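PDB 5MIY: E3 ubiquitin ligase RavN from Legionella pneumophila, which acts as an E3 ubiquitin ligase, a Legionella effector that probably promotes transfer of ubiquitin to proteins inside the infected host cell. Local coordinates for residues S37-S42 with P49-T54; T8-D11 with E16-V19; K65-H70 with L75-D80. All coordinates share one frame; numbering follows the deposited sequence.

Interaction 1 (S37-S42 with P49-T54); sequences SIKAIS and PSDPTT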
ATOM      1  N   SER A  37       2.018  -1.074   8.851  1.00 58.17           N
ATOM      2  CA  SER A  37       0.695  -1.336   8.303  1.00 55.62           C
ATOM      3  C   SER A  37       0.814  -1.815   6.864  1.00 54.71           C
ATOM      4  O   SER A  37       1.587  -1.265   6.073  1.00 53.66           O
ATOM      5  CB  SER A  37      -0.192  -0.090   8.374  1.00 56.68           C
ATOM      6  OG  SER A  37      -1.472  -0.348   7.827  1.00 58.36           O
ATOM      7  N   ILE A  38       0.036  -2.837   6.528  1.00 51.97           N
ATOM      8  CA  ILE A  38      -0.024  -3.353   5.166  1.00 50.76           C
ATOM      9  C   ILE A  38      -1.083  -2.577   4.383  1.00 49.81           C
ATOM     10  O   ILE A  38      -2.231  -2.443   4.825  1.00 52.69           O
ATOM     11  CB  ILE A  38      -0.311  -4.865   5.169  1.00 52.47           C
ATOM     12  CG1 ILE A  38      -0.055  -5.456   3.786  1.00 53.63           C
ATOM     13  CG2 ILE A  38      -1.709  -5.169   5.688  1.00 54.90           C
ATOM     14  CD1 ILE A  38       1.433  -5.562   3.466  1.00 58.15           C
ATOM     15  N   LYS A  39      -0.692  -2.036   3.230  1.00 46.28           N
ATOM     16  CA  LYS A  39      -1.588  -1.243   2.400  1.00 42.43           C
ATOM     17  C   LYS A  39      -1.754  -1.896   1.035  1.00 42.19           C
ATOM     18  O   LYS A  39      -0.830  -2.519   0.508  1.00 43.74           O
ATOM     19  CB  LYS A  39      -1.067   0.192   2.218  1.00 42.59           C
ATOM     20  CG  LYS A  39      -0.822   0.928   3.525  1.00 44.49           C
ATOM     21  CD  LYS A  39      -2.111   1.077   4.331  1.00 46.02           C
ATOM     22  CE  LYS A  39      -1.885   1.951   5.554  1.00 46.98           C
ATOM     23  NZ  LYS A  39      -3.133   2.209   6.325  1.00 47.80           N
ATOM     24  N   ALA A  40      -2.943  -1.742   0.461  1.00 41.17           N
ATOM     25  CA  ALA A  40      -3.227  -2.240  -0.876  1.00 40.74           C
ATOM     26  C   ALA A  40      -3.997  -1.172  -1.641  1.00 40.76           C
ATOM     27  O   ALA A  40      -4.967  -0.614  -1.116  1.00 43.24           O
ATOM     28  CB  ALA A  40      -4.026  -3.540  -0.822  1.00 41.49           C
ATOM     29  N   ILE A  41      -3.564  -0.880  -2.868  1.00 36.50           N
ATOM     30  CA  ILE A  41      -4.230   0.112  -3.715  1.00 36.60           C
ATOM     31  C   ILE A  41      -4.375  -0.451  -5.124  1.00 38.11           C
ATOM     32  O   ILE A  41      -3.603  -1.317  -5.551  1.00 38.70           O
ATOM     33  CB  ILE A  41      -3.481   1.469  -3.731  1.00 36.13           C
ATOM     34  CG1 ILE A  41      -2.103   1.351  -4.398  1.00 37.39           C
ATOM     35  CG2 ILE A  41      -3.346   2.021  -2.315  1.00 35.50           C
ATOM     36  CD1 ILE A  41      -1.286   2.661  -4.356  1.00 36.39           C
ATOM     37  N   SER A  42      -5.405   0.016  -5.838  1.00 36.18           N
ATOM     38  CA  SER A  42      -5.638  -0.508  -7.178  1.00 40.87           C
ATOM     39  C   SER A  42      -4.713   0.130  -8.205  1.00 41.19           C
ATOM     40  O   SER A  42      -4.416  -0.489  -9.231  1.00 44.80           O
ATOM     41  CB  SER A  42      -7.110  -0.320  -7.591  1.00 41.68           C
ATOM     42  OG  SER A  42      -7.542   1.036  -7.502  1.00 42.55           O
ATOM     43  N   PRO A  49       1.724  11.103  -4.420  1.00 32.81           N
ATOM     44  CA  PRO A  49       2.831  11.688  -3.649  1.00 33.70           C
ATOM     45  C   PRO A  49       3.044  11.060  -2.284  1.00 36.08           C
ATOM     46  O   PRO A  49       4.069  11.344  -1.645  1.00 37.86           O
ATOM     47  CB  PRO A  49       2.386  13.144  -3.490  1.00 32.99           C
ATOM     48  CG  PRO A  49       0.909  13.044  -3.393  1.00 32.97           C
ATOM     49  CD  PRO A  49       0.512  11.938  -4.350  1.00 33.89           C
ATOM     50  N   SER A  50       2.105  10.237  -1.829  1.00 35.81           N
ATOM     51  CA  SER A  50       2.145   9.619  -0.510  1.00 37.46           C
ATOM     52  C   SER A  50       1.077   8.538  -0.467  1.00 39.42           C
ATOM     53  O   SER A  50       0.201   8.469  -1.334  1.00 40.93           O
ATOM     54  CB  SER A  50       1.905  10.641   0.597  1.00 42.57           C
ATOM     55  OG  SER A  50       0.588  11.153   0.507  1.00 45.41           O
ATOM     56  N   ASP A  51       1.162   7.701   0.557  1.00 42.22           N
ATOM     57  CA  ASP A  51       0.163   6.664   0.768  1.00 41.71           C
ATOM     58  C   ASP A  51      -1.186   7.307   1.072  1.00 42.53           C
ATOM     59  O   ASP A  51      -1.254   8.219   1.903  1.00 43.41           O
ATOM     60  CB  ASP A  51       0.590   5.759   1.917  1.00 41.49           C
ATOM     61  CG  ASP A  51      -0.510   4.822   2.352  1.00 43.66           C
ATOM     62  OD1 ASP A  51      -0.967   4.017   1.513  1.00 44.68           O
ATOM     63  OD2 ASP A  51      -0.923   4.895   3.528  1.00 48.52           O
ATOM     64  N   PRO A  52      -2.272   6.869   0.425  1.00 41.75           N
ATOM     65  CA  PRO A  52      -3.571   7.547   0.626  1.00 44.06           C
ATOM     66  C   PRO A  52      -4.062   7.655   2.072  1.00 49.21           C
ATOM     67  O   PRO A  52      -4.512   8.734   2.475  1.00 53.73           O
ATOM     68  CB  PRO A  52      -4.517   6.701  -0.239  1.00 42.73           C
ATOM     69  CG  PRO A  52      -3.654   6.252  -1.371  1.00 39.51           C
ATOM     70  CD  PRO A  52      -2.295   5.966  -0.740  1.00 38.35           C
ATOM     71  N   THR A  53      -4.002   6.581   2.868  1.00 50.50           N
ATOM     72  CA  THR A  53      -4.631   6.621   4.188  1.00 48.76           C
ATOM     73  C   THR A  53      -3.725   7.165   5.290  1.00 51.60           C
ATOM     74  O   THR A  53      -4.236   7.650   6.306  1.00 55.88           O
ATOM     75  CB  THR A  53      -5.130   5.228   4.597  1.00 49.74           C
ATOM     76  OG1 THR A  53      -4.029   4.311   4.672  1.00 53.18           O
ATOM     77  CG2 THR A  53      -6.163   4.710   3.599  1.00 45.41           C
ATOM     78  N   THR A  54      -2.401   7.094   5.144  1.00 51.64           N
ATOM     79  CA  THR A  54      -1.501   7.591   6.179  1.00 52.78           C
ATOM     80  C   THR A  54      -0.667   8.782   5.738  1.00 55.53           C
ATOM     81  O   THR A  54      -0.047   9.429   6.592  1.00 58.38           O
ATOM     82  CB  THR A  54      -0.541   6.487   6.657  1.00 52.52           C
ATOM     83  OG1 THR A  54       0.413   6.193   5.625  1.00 51.29           O
ATOM     84  CG2 THR A  54      -1.298   5.216   7.052  1.00 51.28           C
TER
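A bend at chi2 (-62°) swings the chain of Lys39 back toward the Ser37 end of its strand, and extended torsions beyond it carry the amine to Thr53. That threonine holds OG1 between its own backbone N and carbonyl carbon (chi1 61°), where Lys39 NZ donates to Thr53 OG1 at 2.8 Å. The methyl CG2 of Thr54 meets the same lysine end tip to tip, 3.6 Å from Lys39 NZ, so one threonine supplies an acceptor and the next an apolar neighbour. Lower down, the lysine crosses Asp51 at about a right angle, with Lys39 CG 3.7 Å from Asp51 OD1. A long aliphatic chain ending in a charge suits this place, because it can pass the carboxylate with its methylenes and still reach the polar loop.

Asp51 is gripped both within its own turn and by strand 25-32. Its OD2 accepts from Thr54 N at 3.1 Å, from above the carboxylate plane, and this bond, from the amide three residues on, makes an Asx motif; Thr54 OG1 adds a second donor at 2.8 Å through the anti lone pair. The other oxygen, OD1, accepts from Tyr27 OH on that strand. At the far end Ile41 CG2 packs against Pro52 CG at 4.3 Å, and both side chains also lean on Tyr27.

The contact joins strand 35-41 to the loop that leads to strand 58-61. Lys39 NZ lies 4.5 Å from Asp51 OD2, beyond a salt bridge, so the two charges probably attract each other while Lys39 NZ bonds a threonine hydroxyl and the carboxylate takes hydroxyl and amide donors.

Interaction 2 (T8-D11 with E16-V19); sequences TYFD and EDTV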
ATOM      1  N   THR A   8     -10.437  -9.573   0.035  1.00 46.12           N
ATOM      2  CA  THR A   8     -10.637  -8.221  -0.474  1.00 47.98           C
ATOM      3  C   THR A   8      -9.898  -7.205   0.387  1.00 48.81           C
ATOM      4  O   THR A   8      -9.492  -7.478   1.522  1.00 49.71           O
ATOM      5  CB  THR A   8     -12.122  -7.830  -0.536  1.00 49.66           C
ATOM      6  OG1 THR A   8     -12.644  -7.700   0.794  1.00 51.27           O
ATOM      7  CG2 THR A   8     -12.931  -8.855  -1.333  1.00 46.46           C
ATOM      8  N   TYR A   9      -9.728  -6.016  -0.186  1.00 46.60           N
ATOM      9  CA  TYR A   9      -9.207  -4.860   0.520  1.00 47.90           C
ATOM     10  C   TYR A   9     -10.099  -3.669   0.207  1.00 47.86           C
ATOM     11  O   TYR A   9     -10.696  -3.592  -0.870  1.00 46.55           O
ATOM     12  CB  TYR A   9      -7.753  -4.554   0.120  1.00 45.32           C
ATOM     13  CG  TYR A   9      -7.565  -4.142  -1.334  1.00 43.23           C
ATOM     14  CD1 TYR A   9      -7.572  -5.094  -2.358  1.00 40.43           C
ATOM     15  CD2 TYR A   9      -7.361  -2.800  -1.680  1.00 42.40           C
ATOM     16  CE1 TYR A   9      -7.388  -4.722  -3.685  1.00 39.11           C
ATOM     17  CE2 TYR A   9      -7.169  -2.421  -2.998  1.00 40.26           C
ATOM     18  CZ  TYR A   9      -7.189  -3.379  -3.998  1.00 40.09           C
ATOM     19  OH  TYR A   9      -7.012  -2.994  -5.312  1.00 40.64           O
ATOM     20  N   PHE A  10     -10.204  -2.749   1.166  1.00 47.20           N
ATOM     21  CA  PHE A  10     -10.915  -1.493   0.933  1.00 47.80           C
ATOM     22  C   PHE A  10      -9.997  -0.569   0.146  1.00 48.56           C
ATOM     23  O   PHE A  10      -9.086   0.044   0.707  1.00 52.74           O
ATOM     24  CB  PHE A  10     -11.344  -0.844   2.243  1.00 49.69           C
ATOM     25  CG  PHE A  10     -12.213   0.371   2.051  1.00 51.65           C
ATOM     26  CD1 PHE A  10     -13.559   0.227   1.755  1.00 53.33           C
ATOM     27  CD2 PHE A  10     -11.678   1.651   2.138  1.00 51.43           C
ATOM     28  CE1 PHE A  10     -14.367   1.340   1.564  1.00 54.17           C
ATOM     29  CE2 PHE A  10     -12.479   2.764   1.953  1.00 53.77           C
ATOM     30  CZ  PHE A  10     -13.824   2.611   1.665  1.00 54.09           C
ATOM     31  N   ASP A  11     -10.243  -0.454  -1.152  1.00 40.70           N
ATOM     32  CA  ASP A  11      -9.360   0.316  -2.015  1.00 39.86           C
ATOM     33  C   ASP A  11      -9.548   1.802  -1.751  1.00 43.66           C
ATOM     34  O   ASP A  11     -10.649   2.324  -1.981  1.00 44.68           O
ATOM     35  CB  ASP A  11      -9.642   0.003  -3.485  1.00 40.12           C
ATOM     36  CG  ASP A  11      -8.824   0.867  -4.438  1.00 42.32           C
ATOM     37  OD1 ASP A  11      -7.669   1.208  -4.109  1.00 43.92           O
ATOM     38  OD2 ASP A  11      -9.340   1.208  -5.523  1.00 45.45           O
ATOM     39  N   GLU A  16     -13.875   1.458  -2.052  1.00 53.63           N
ATOM     40  CA  GLU A  16     -14.726   0.298  -2.259  1.00 55.99           C
ATOM     41  C   GLU A  16     -13.933  -0.967  -1.953  1.00 54.09           C
ATOM     42  O   GLU A  16     -12.718  -1.024  -2.159  1.00 55.69           O
ATOM     43  CB  GLU A  16     -15.258   0.250  -3.695  1.00 61.82           C
ATOM     44  CG  GLU A  16     -14.246  -0.285  -4.695  1.00 69.54           C
ATOM     45  CD  GLU A  16     -14.698  -0.150  -6.131  1.00 79.85           C
ATOM     46  OE1 GLU A  16     -13.918  -0.534  -7.032  1.00 83.97           O
ATOM     47  OE2 GLU A  16     -15.827   0.336  -6.360  1.00 82.20           O
ATOM     48  N   ASP A  17     -14.637  -1.978  -1.465  1.00 51.77           N
ATOM     49  CA  ASP A  17     -14.026  -3.289  -1.292  1.00 49.48           C
ATOM     50  C   ASP A  17     -13.703  -3.887  -2.662  1.00 48.71           C
ATOM     51  O   ASP A  17     -14.538  -3.865  -3.574  1.00 50.82           O
ATOM     52  CB  ASP A  17     -14.956  -4.206  -0.496  1.00 53.75           C
ATOM     53  CG  ASP A  17     -15.053  -3.810   0.978  1.00 54.89           C
ATOM     54  OD1 ASP A  17     -14.035  -3.380   1.561  1.00 53.74           O
ATOM     55  OD2 ASP A  17     -16.149  -3.935   1.562  1.00 58.52           O
ATOM     56  N   THR A  18     -12.486  -4.416  -2.805  1.00 47.38           N
ATOM     57  CA  THR A  18     -11.933  -4.843  -4.087  1.00 45.11           C
ATOM     58  C   THR A  18     -11.243  -6.193  -3.924  1.00 46.04           C
ATOM     59  O   THR A  18     -10.472  -6.385  -2.979  1.00 46.37           O
ATOM     60  CB  THR A  18     -10.919  -3.808  -4.611  1.00 47.65           C
ATOM     61  OG1 THR A  18     -11.560  -2.532  -4.775  1.00 50.46           O
ATOM     62  CG2 THR A  18     -10.298  -4.262  -5.943  1.00 43.06           C
ATOM     63  N   VAL A  19     -11.498  -7.114  -4.862  1.00 43.97           N
ATOM     64  CA  VAL A  19     -10.866  -8.431  -4.817  1.00 44.17           C
ATOM     65  C   VAL A  19      -9.360  -8.281  -4.991  1.00 42.88           C
ATOM     66  O   VAL A  19      -8.881  -7.632  -5.932  1.00 45.43           O
ATOM     67  CB  VAL A  19     -11.456  -9.365  -5.887  1.00 43.98           C
ATOM     68  CG1 VAL A  19     -10.559 -10.578  -6.095  1.00 44.80           C
ATOM     69  CG2 VAL A  19     -12.869  -9.809  -5.503  1.00 40.76           C
TER
HETATM   70  O   HOH W   1     -11.982  -5.148   2.222  1.00 54.01           O
HETATM   71  O   HOH W   2      -6.795  -5.173  -7.141  1.00 58.17           O
HETATM   72  O   HOH W   3     -10.969  -0.686  -6.752  1.00 53.15           O
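Asp11 N donates to Glu16 O at 2.7 Å with an N-H...O angle of 157°, and two further bonds join Tyr9 to Thr18: Tyr9 N to Thr18 O at 2.9 Å, and Thr18 N to Tyr9 O at 2.8 Å. Together they build an antiparallel beta hairpin of strands 8-11 and 16-19; near the turn, Glu16 N gives Asp11 O a weak return bond of 3.3 Å.

Beyond the backbone, one water donates to Asp11 OD2 and to Glu16 OE1 while accepting from Thr18 OG1, so it links two acidic groups that probably repel each other. Asp11 suits the strand end because its carboxylate also takes the backbone N of Ile13 and Met14 in the turn and pairs with Ser42. A second water bridges Thr8 OG1 and Asp17 OD1.

Packing follows the two faces. Tyr9 and Thr18 lie side by side, pointing the same way, and the beta-branched threonine sets its CB over the tyrosine ring in a CH-pi contact, 4.0 Å from the centroid. On the other face Phe10 and Asp17 cross at about a right angle, ring and carboxylate planes 79° apart, with Asp17 OD1 in the ring plane, 3.6 Å from Phe10 CD1.

Interaction 3 (K65-H70 with L75-D80); sequences KSLIDH and LLFEED. With SO4 (sulfate ion), chain E.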
ATOM      1  N   LYS A  65       1.548 -11.598  -4.298  1.00 46.32           N
ATOM      2  CA  LYS A  65       1.456 -13.033  -4.049  1.00 49.85           C
ATOM      3  C   LYS A  65       1.724 -13.363  -2.586  1.00 50.22           C
ATOM      4  O   LYS A  65       1.101 -14.274  -2.028  1.00 52.76           O
ATOM      5  CB  LYS A  65       2.425 -13.778  -4.963  1.00 52.60           C
ATOM      6  CG  LYS A  65       2.262 -15.291  -4.938  1.00 56.06           C
ATOM      7  CD  LYS A  65       3.612 -15.988  -5.024  1.00 60.40           C
ATOM      8  CE  LYS A  65       3.478 -17.501  -4.917  1.00 61.82           C
ATOM      9  NZ  LYS A  65       3.254 -18.147  -6.235  1.00 65.44           N
ATOM     10  N   SER A  66       2.632 -12.622  -1.942  1.00 49.75           N
ATOM     11  CA  SER A  66       2.936 -12.882  -0.535  1.00 51.02           C
ATOM     12  C   SER A  66       1.732 -12.606   0.357  1.00 49.89           C
ATOM     13  O   SER A  66       1.449 -13.386   1.280  1.00 50.91           O
ATOM     14  CB  SER A  66       4.133 -12.048  -0.083  1.00 51.64           C
ATOM     15  OG  SER A  66       5.266 -12.321  -0.884  1.00 53.55           O
ATOM     16  N   LEU A  67       1.011 -11.506   0.098  1.00 47.04           N
ATOM     17  CA  LEU A  67      -0.194 -11.211   0.864  1.00 46.26           C
ATOM     18  C   LEU A  67      -1.293 -12.232   0.575  1.00 49.41           C
ATOM     19  O   LEU A  67      -1.956 -12.708   1.501  1.00 50.12           O
ATOM     20  CB  LEU A  67      -0.685  -9.792   0.564  1.00 45.78           C
ATOM     21  CG  LEU A  67      -1.911  -9.315   1.343  1.00 43.27           C
ATOM     22  CD1 LEU A  67      -1.638  -9.296   2.838  1.00 44.82           C
ATOM     23  CD2 LEU A  67      -2.321  -7.918   0.862  1.00 42.77           C
ATOM     24  N   ILE A  68      -1.487 -12.589  -0.702  1.00 48.61           N
ATOM     25  CA  ILE A  68      -2.523 -13.557  -1.067  1.00 50.12           C
ATOM     26  C   ILE A  68      -2.271 -14.890  -0.375  1.00 54.28           C
ATOM     27  O   ILE A  68      -3.203 -15.552   0.098  1.00 56.25           O
ATOM     28  CB  ILE A  68      -2.586 -13.728  -2.599  1.00 47.12           C
ATOM     29  CG1 ILE A  68      -3.085 -12.448  -3.278  1.00 43.10           C
ATOM     30  CG2 ILE A  68      -3.482 -14.923  -2.984  1.00 49.95           C
ATOM     31  CD1 ILE A  68      -2.791 -12.416  -4.759  1.00 44.93           C
ATOM     32  N   ASP A  69      -1.007 -15.299  -0.294  1.00 53.89           N
ATOM     33  CA  ASP A  69      -0.673 -16.587   0.305  1.00 56.18           C
ATOM     34  C   ASP A  69      -0.869 -16.606   1.813  1.00 56.79           C
ATOM     35  O   ASP A  69      -0.793 -17.686   2.415  1.00 57.68           O
ATOM     36  CB  ASP A  69       0.762 -16.961  -0.048  1.00 61.37           C
ATOM     37  CG  ASP A  69       0.893 -17.451  -1.476  1.00 70.63           C
ATOM     38  OD1 ASP A  69      -0.150 -17.768  -2.085  1.00 71.88           O
ATOM     39  OD2 ASP A  69       2.031 -17.524  -1.990  1.00 75.59           O
ATOM     40  N   HIS A  70      -1.117 -15.449   2.429  1.00 55.25           N
ATOM     41  CA  HIS A  70      -1.443 -15.348   3.846  1.00 58.13           C
ATOM     42  C   HIS A  70      -2.904 -14.979   4.070  1.00 59.53           C
ATOM     43  O   HIS A  70      -3.243 -14.432   5.125  1.00 60.56           O
ATOM     44  CB  HIS A  70      -0.540 -14.322   4.533  1.00 60.98           C
ATOM     45  CG  HIS A  70       0.879 -14.772   4.704  1.00 64.86           C
ATOM     46  ND1 HIS A  70       1.232 -15.841   5.499  1.00 66.51           N
ATOM     47  CD2 HIS A  70       2.035 -14.286   4.193  1.00 65.34           C
ATOM     48  CE1 HIS A  70       2.543 -16.000   5.465  1.00 66.67           C
ATOM     49  NE2 HIS A  70       3.055 -15.067   4.680  1.00 67.73           N
ATOM     50  N   LEU A  75      -4.112 -12.483  11.479  1.00 72.79           N
ATOM     51  CA  LEU A  75      -3.440 -11.208  11.698  1.00 74.98           C
ATOM     52  C   LEU A  75      -3.764 -10.218  10.586  1.00 72.64           C
ATOM     53  O   LEU A  75      -4.010  -9.035  10.851  1.00 75.02           O
ATOM     54  CB  LEU A  75      -1.932 -11.423  11.794  1.00 78.19           C
ATOM     55  CG  LEU A  75      -1.115 -10.380  12.549  1.00 83.20           C
ATOM     56  CD1 LEU A  75      -1.887  -9.812  13.735  1.00 82.52           C
ATOM     57  CD2 LEU A  75       0.186 -11.017  13.002  1.00 84.70           C
ATOM     58  N   LEU A  76      -3.782 -10.686   9.340  1.00 66.61           N
ATOM     59  CA  LEU A  76      -3.929  -9.811   8.185  1.00 63.99           C
ATOM     60  C   LEU A  76      -5.365  -9.707   7.686  1.00 65.61           C
ATOM     61  O   LEU A  76      -5.738  -8.673   7.118  1.00 64.69           O
ATOM     62  CB  LEU A  76      -3.026 -10.300   7.047  1.00 61.86           C
ATOM     63  CG  LEU A  76      -1.531 -10.351   7.377  1.00 60.43           C
ATOM     64  CD1 LEU A  76      -0.747 -11.105   6.308  1.00 58.81           C
ATOM     65  CD2 LEU A  76      -0.990  -8.940   7.546  1.00 62.10           C
ATOM     66  N   PHE A  77      -6.179 -10.743   7.876  1.00 63.91           N
ATOM     67  CA  PHE A  77      -7.528 -10.779   7.326  1.00 61.71           C
ATOM     68  C   PHE A  77      -8.527 -11.169   8.403  1.00 68.34           C
ATOM     69  O   PHE A  77      -8.294 -12.121   9.155  1.00 69.97           O
ATOM     70  CB  PHE A  77      -7.618 -11.759   6.154  1.00 54.52           C
ATOM     71  CG  PHE A  77      -6.899 -11.295   4.924  1.00 52.81           C
ATOM     72  CD1 PHE A  77      -5.563 -11.602   4.734  1.00 50.42           C
ATOM     73  CD2 PHE A  77      -7.559 -10.550   3.957  1.00 50.30           C
ATOM     74  CE1 PHE A  77      -4.891 -11.180   3.604  1.00 49.50           C
ATOM     75  CE2 PHE A  77      -6.898 -10.127   2.820  1.00 50.05           C
ATOM     76  CZ  PHE A  77      -5.555 -10.443   2.645  1.00 49.18           C
ATOM     77  N   GLU A  78      -9.635 -10.435   8.467  1.00 73.32           N
ATOM     78  CA  GLU A  78     -10.756 -10.740   9.353  1.00 80.04           C
ATOM     79  C   GLU A  78     -11.988 -10.914   8.471  1.00 78.11           C
ATOM     80  O   GLU A  78     -12.534  -9.930   7.959  1.00 75.67           O
ATOM     81  CB  GLU A  78     -10.969  -9.640  10.394  1.00 88.99           C
ATOM     82  CG  GLU A  78      -9.721  -8.836  10.758  1.00 97.86           C
ATOM     83  CD  GLU A  78      -8.658  -9.658  11.467  1.00104.59           C
ATOM     84  OE1 GLU A  78      -7.481  -9.226  11.481  1.00105.86           O
ATOM     85  OE2 GLU A  78      -8.995 -10.732  12.017  1.00107.85           O
ATOM     86  N   GLU A  79     -12.418 -12.167   8.295  1.00 77.25           N
ATOM     87  CA  GLU A  79     -13.548 -12.509   7.427  1.00 76.59           C
ATOM     88  C   GLU A  79     -13.252 -12.133   5.974  1.00 70.17           C
ATOM     89  O   GLU A  79     -14.081 -11.542   5.278  1.00 70.01           O
ATOM     90  CB  GLU A  79     -14.846 -11.855   7.913  1.00 81.36           C
ATOM     91  CG  GLU A  79     -15.189 -12.153   9.365  1.00 86.66           C
ATOM     92  CD  GLU A  79     -16.643 -12.541   9.549  1.00 91.81           C
ATOM     93  OE1 GLU A  79     -17.014 -13.664   9.146  1.00 93.94           O
ATOM     94  OE2 GLU A  79     -17.415 -11.724  10.096  1.00 92.51           O
ATOM     95  N   ASP A  80     -12.045 -12.486   5.526  1.00 64.85           N
ATOM     96  CA  ASP A  80     -11.563 -12.284   4.162  1.00 62.73           C
ATOM     97  C   ASP A  80     -11.422 -10.811   3.783  1.00 59.31           C
ATOM     98  O   ASP A  80     -11.379 -10.484   2.594  1.00 57.03           O
ATOM     99  CB  ASP A  80     -12.452 -13.000   3.139  1.00 65.56           C
ATOM    100  CG  ASP A  80     -11.835 -14.296   2.636  1.00 72.83           C
ATOM    101  OD1 ASP A  80     -10.662 -14.570   2.971  1.00 72.02           O
ATOM    102  OD2 ASP A  80     -12.525 -15.044   1.906  1.00 77.03           O
TER
HETATM  103  S   SO4 E 202      -0.752 -18.411   7.189  0.86 87.23           S
HETATM  104  O1  SO4 E 202      -1.721 -18.480   8.281  0.86 85.46           O
HETATM  105  O2  SO4 E 202       0.194 -17.330   7.452  0.86 87.50           O
HETATM  106  O3  SO4 E 202      -1.454 -18.159   5.933  0.86 86.42           O
HETATM  107  O4  SO4 E 202      -0.022 -19.671   7.094  0.86 86.67           O
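His70 and Leu76 meet where the chain leaves helix 64-68, and the histidine can be followed outward. Its CB rests on the Leu76 methyl CD1 at 3.7 Å. With chi1 at -72°, which sets CG anti to the carbonyl carbon, the ring leads from there toward a bound sulfate, probably from the crystallisation liquor. CG lies 3.8 Å from sulfate O2. The next atom, His70 ND1, donates to sulfate O2 at 2.7 Å with an N-H...O angle of 151°, and the anion sits at the ring edge, in its plane; Asn73 ND2 holds it too. CE1 passes 3.4 Å from the same O2, and NE2 makes a weak hydrogen bond to Leu95 O. Sulfate at ND1 and, more weakly, a carbonyl at NE2 would probably favour the doubly protonated, cationic imidazole.

Beneath this polar end the contact is apolar. Leu67 CD1 lies 4.0 Å from Leu76 CD1 and 3.8 Å from Phe77 CE1, so a single methyl touches both neighbours. Branched leucines fill the space between helix and loop, while the broad Phe77 ring spans from Leu67 to the backbone, with Phe77 CD1 3.7 Å from His70 O. Pro7 also touches Phe77, Leu20 lies against Leu67, and Phe96 of helix 89-96 packs on Leu76.

A loop is thereby held against a short helix by side-chain packing. In an E3 ligase, a loop, a beta hairpin, a short helix and a second loop, here packed by side chains with no zinc bound, are consistent with a divergent RING/U-box-like fold.

From the N terminus, interaction 2 comes first and closes the short turn of the hairpin 8-19. After strand 25-32, interaction 1 closes the loop that follows strand 35-41, and interaction 3 then closes the turn after helix 64-68. The three loops stand in series: none lies within another and none cross. In space they adjoin. Ala40 O packs on Tyr9 CD2, which lays the hairpin against strand 35-41, while Ile38 of the same strand touches Leu67 and Leu76 of interaction 3. Thr8 N probably bonds Asp80 O, joining hairpin and loop 75-80. Hairpin, edge strand and short helix with its loop are thus tied pairwise.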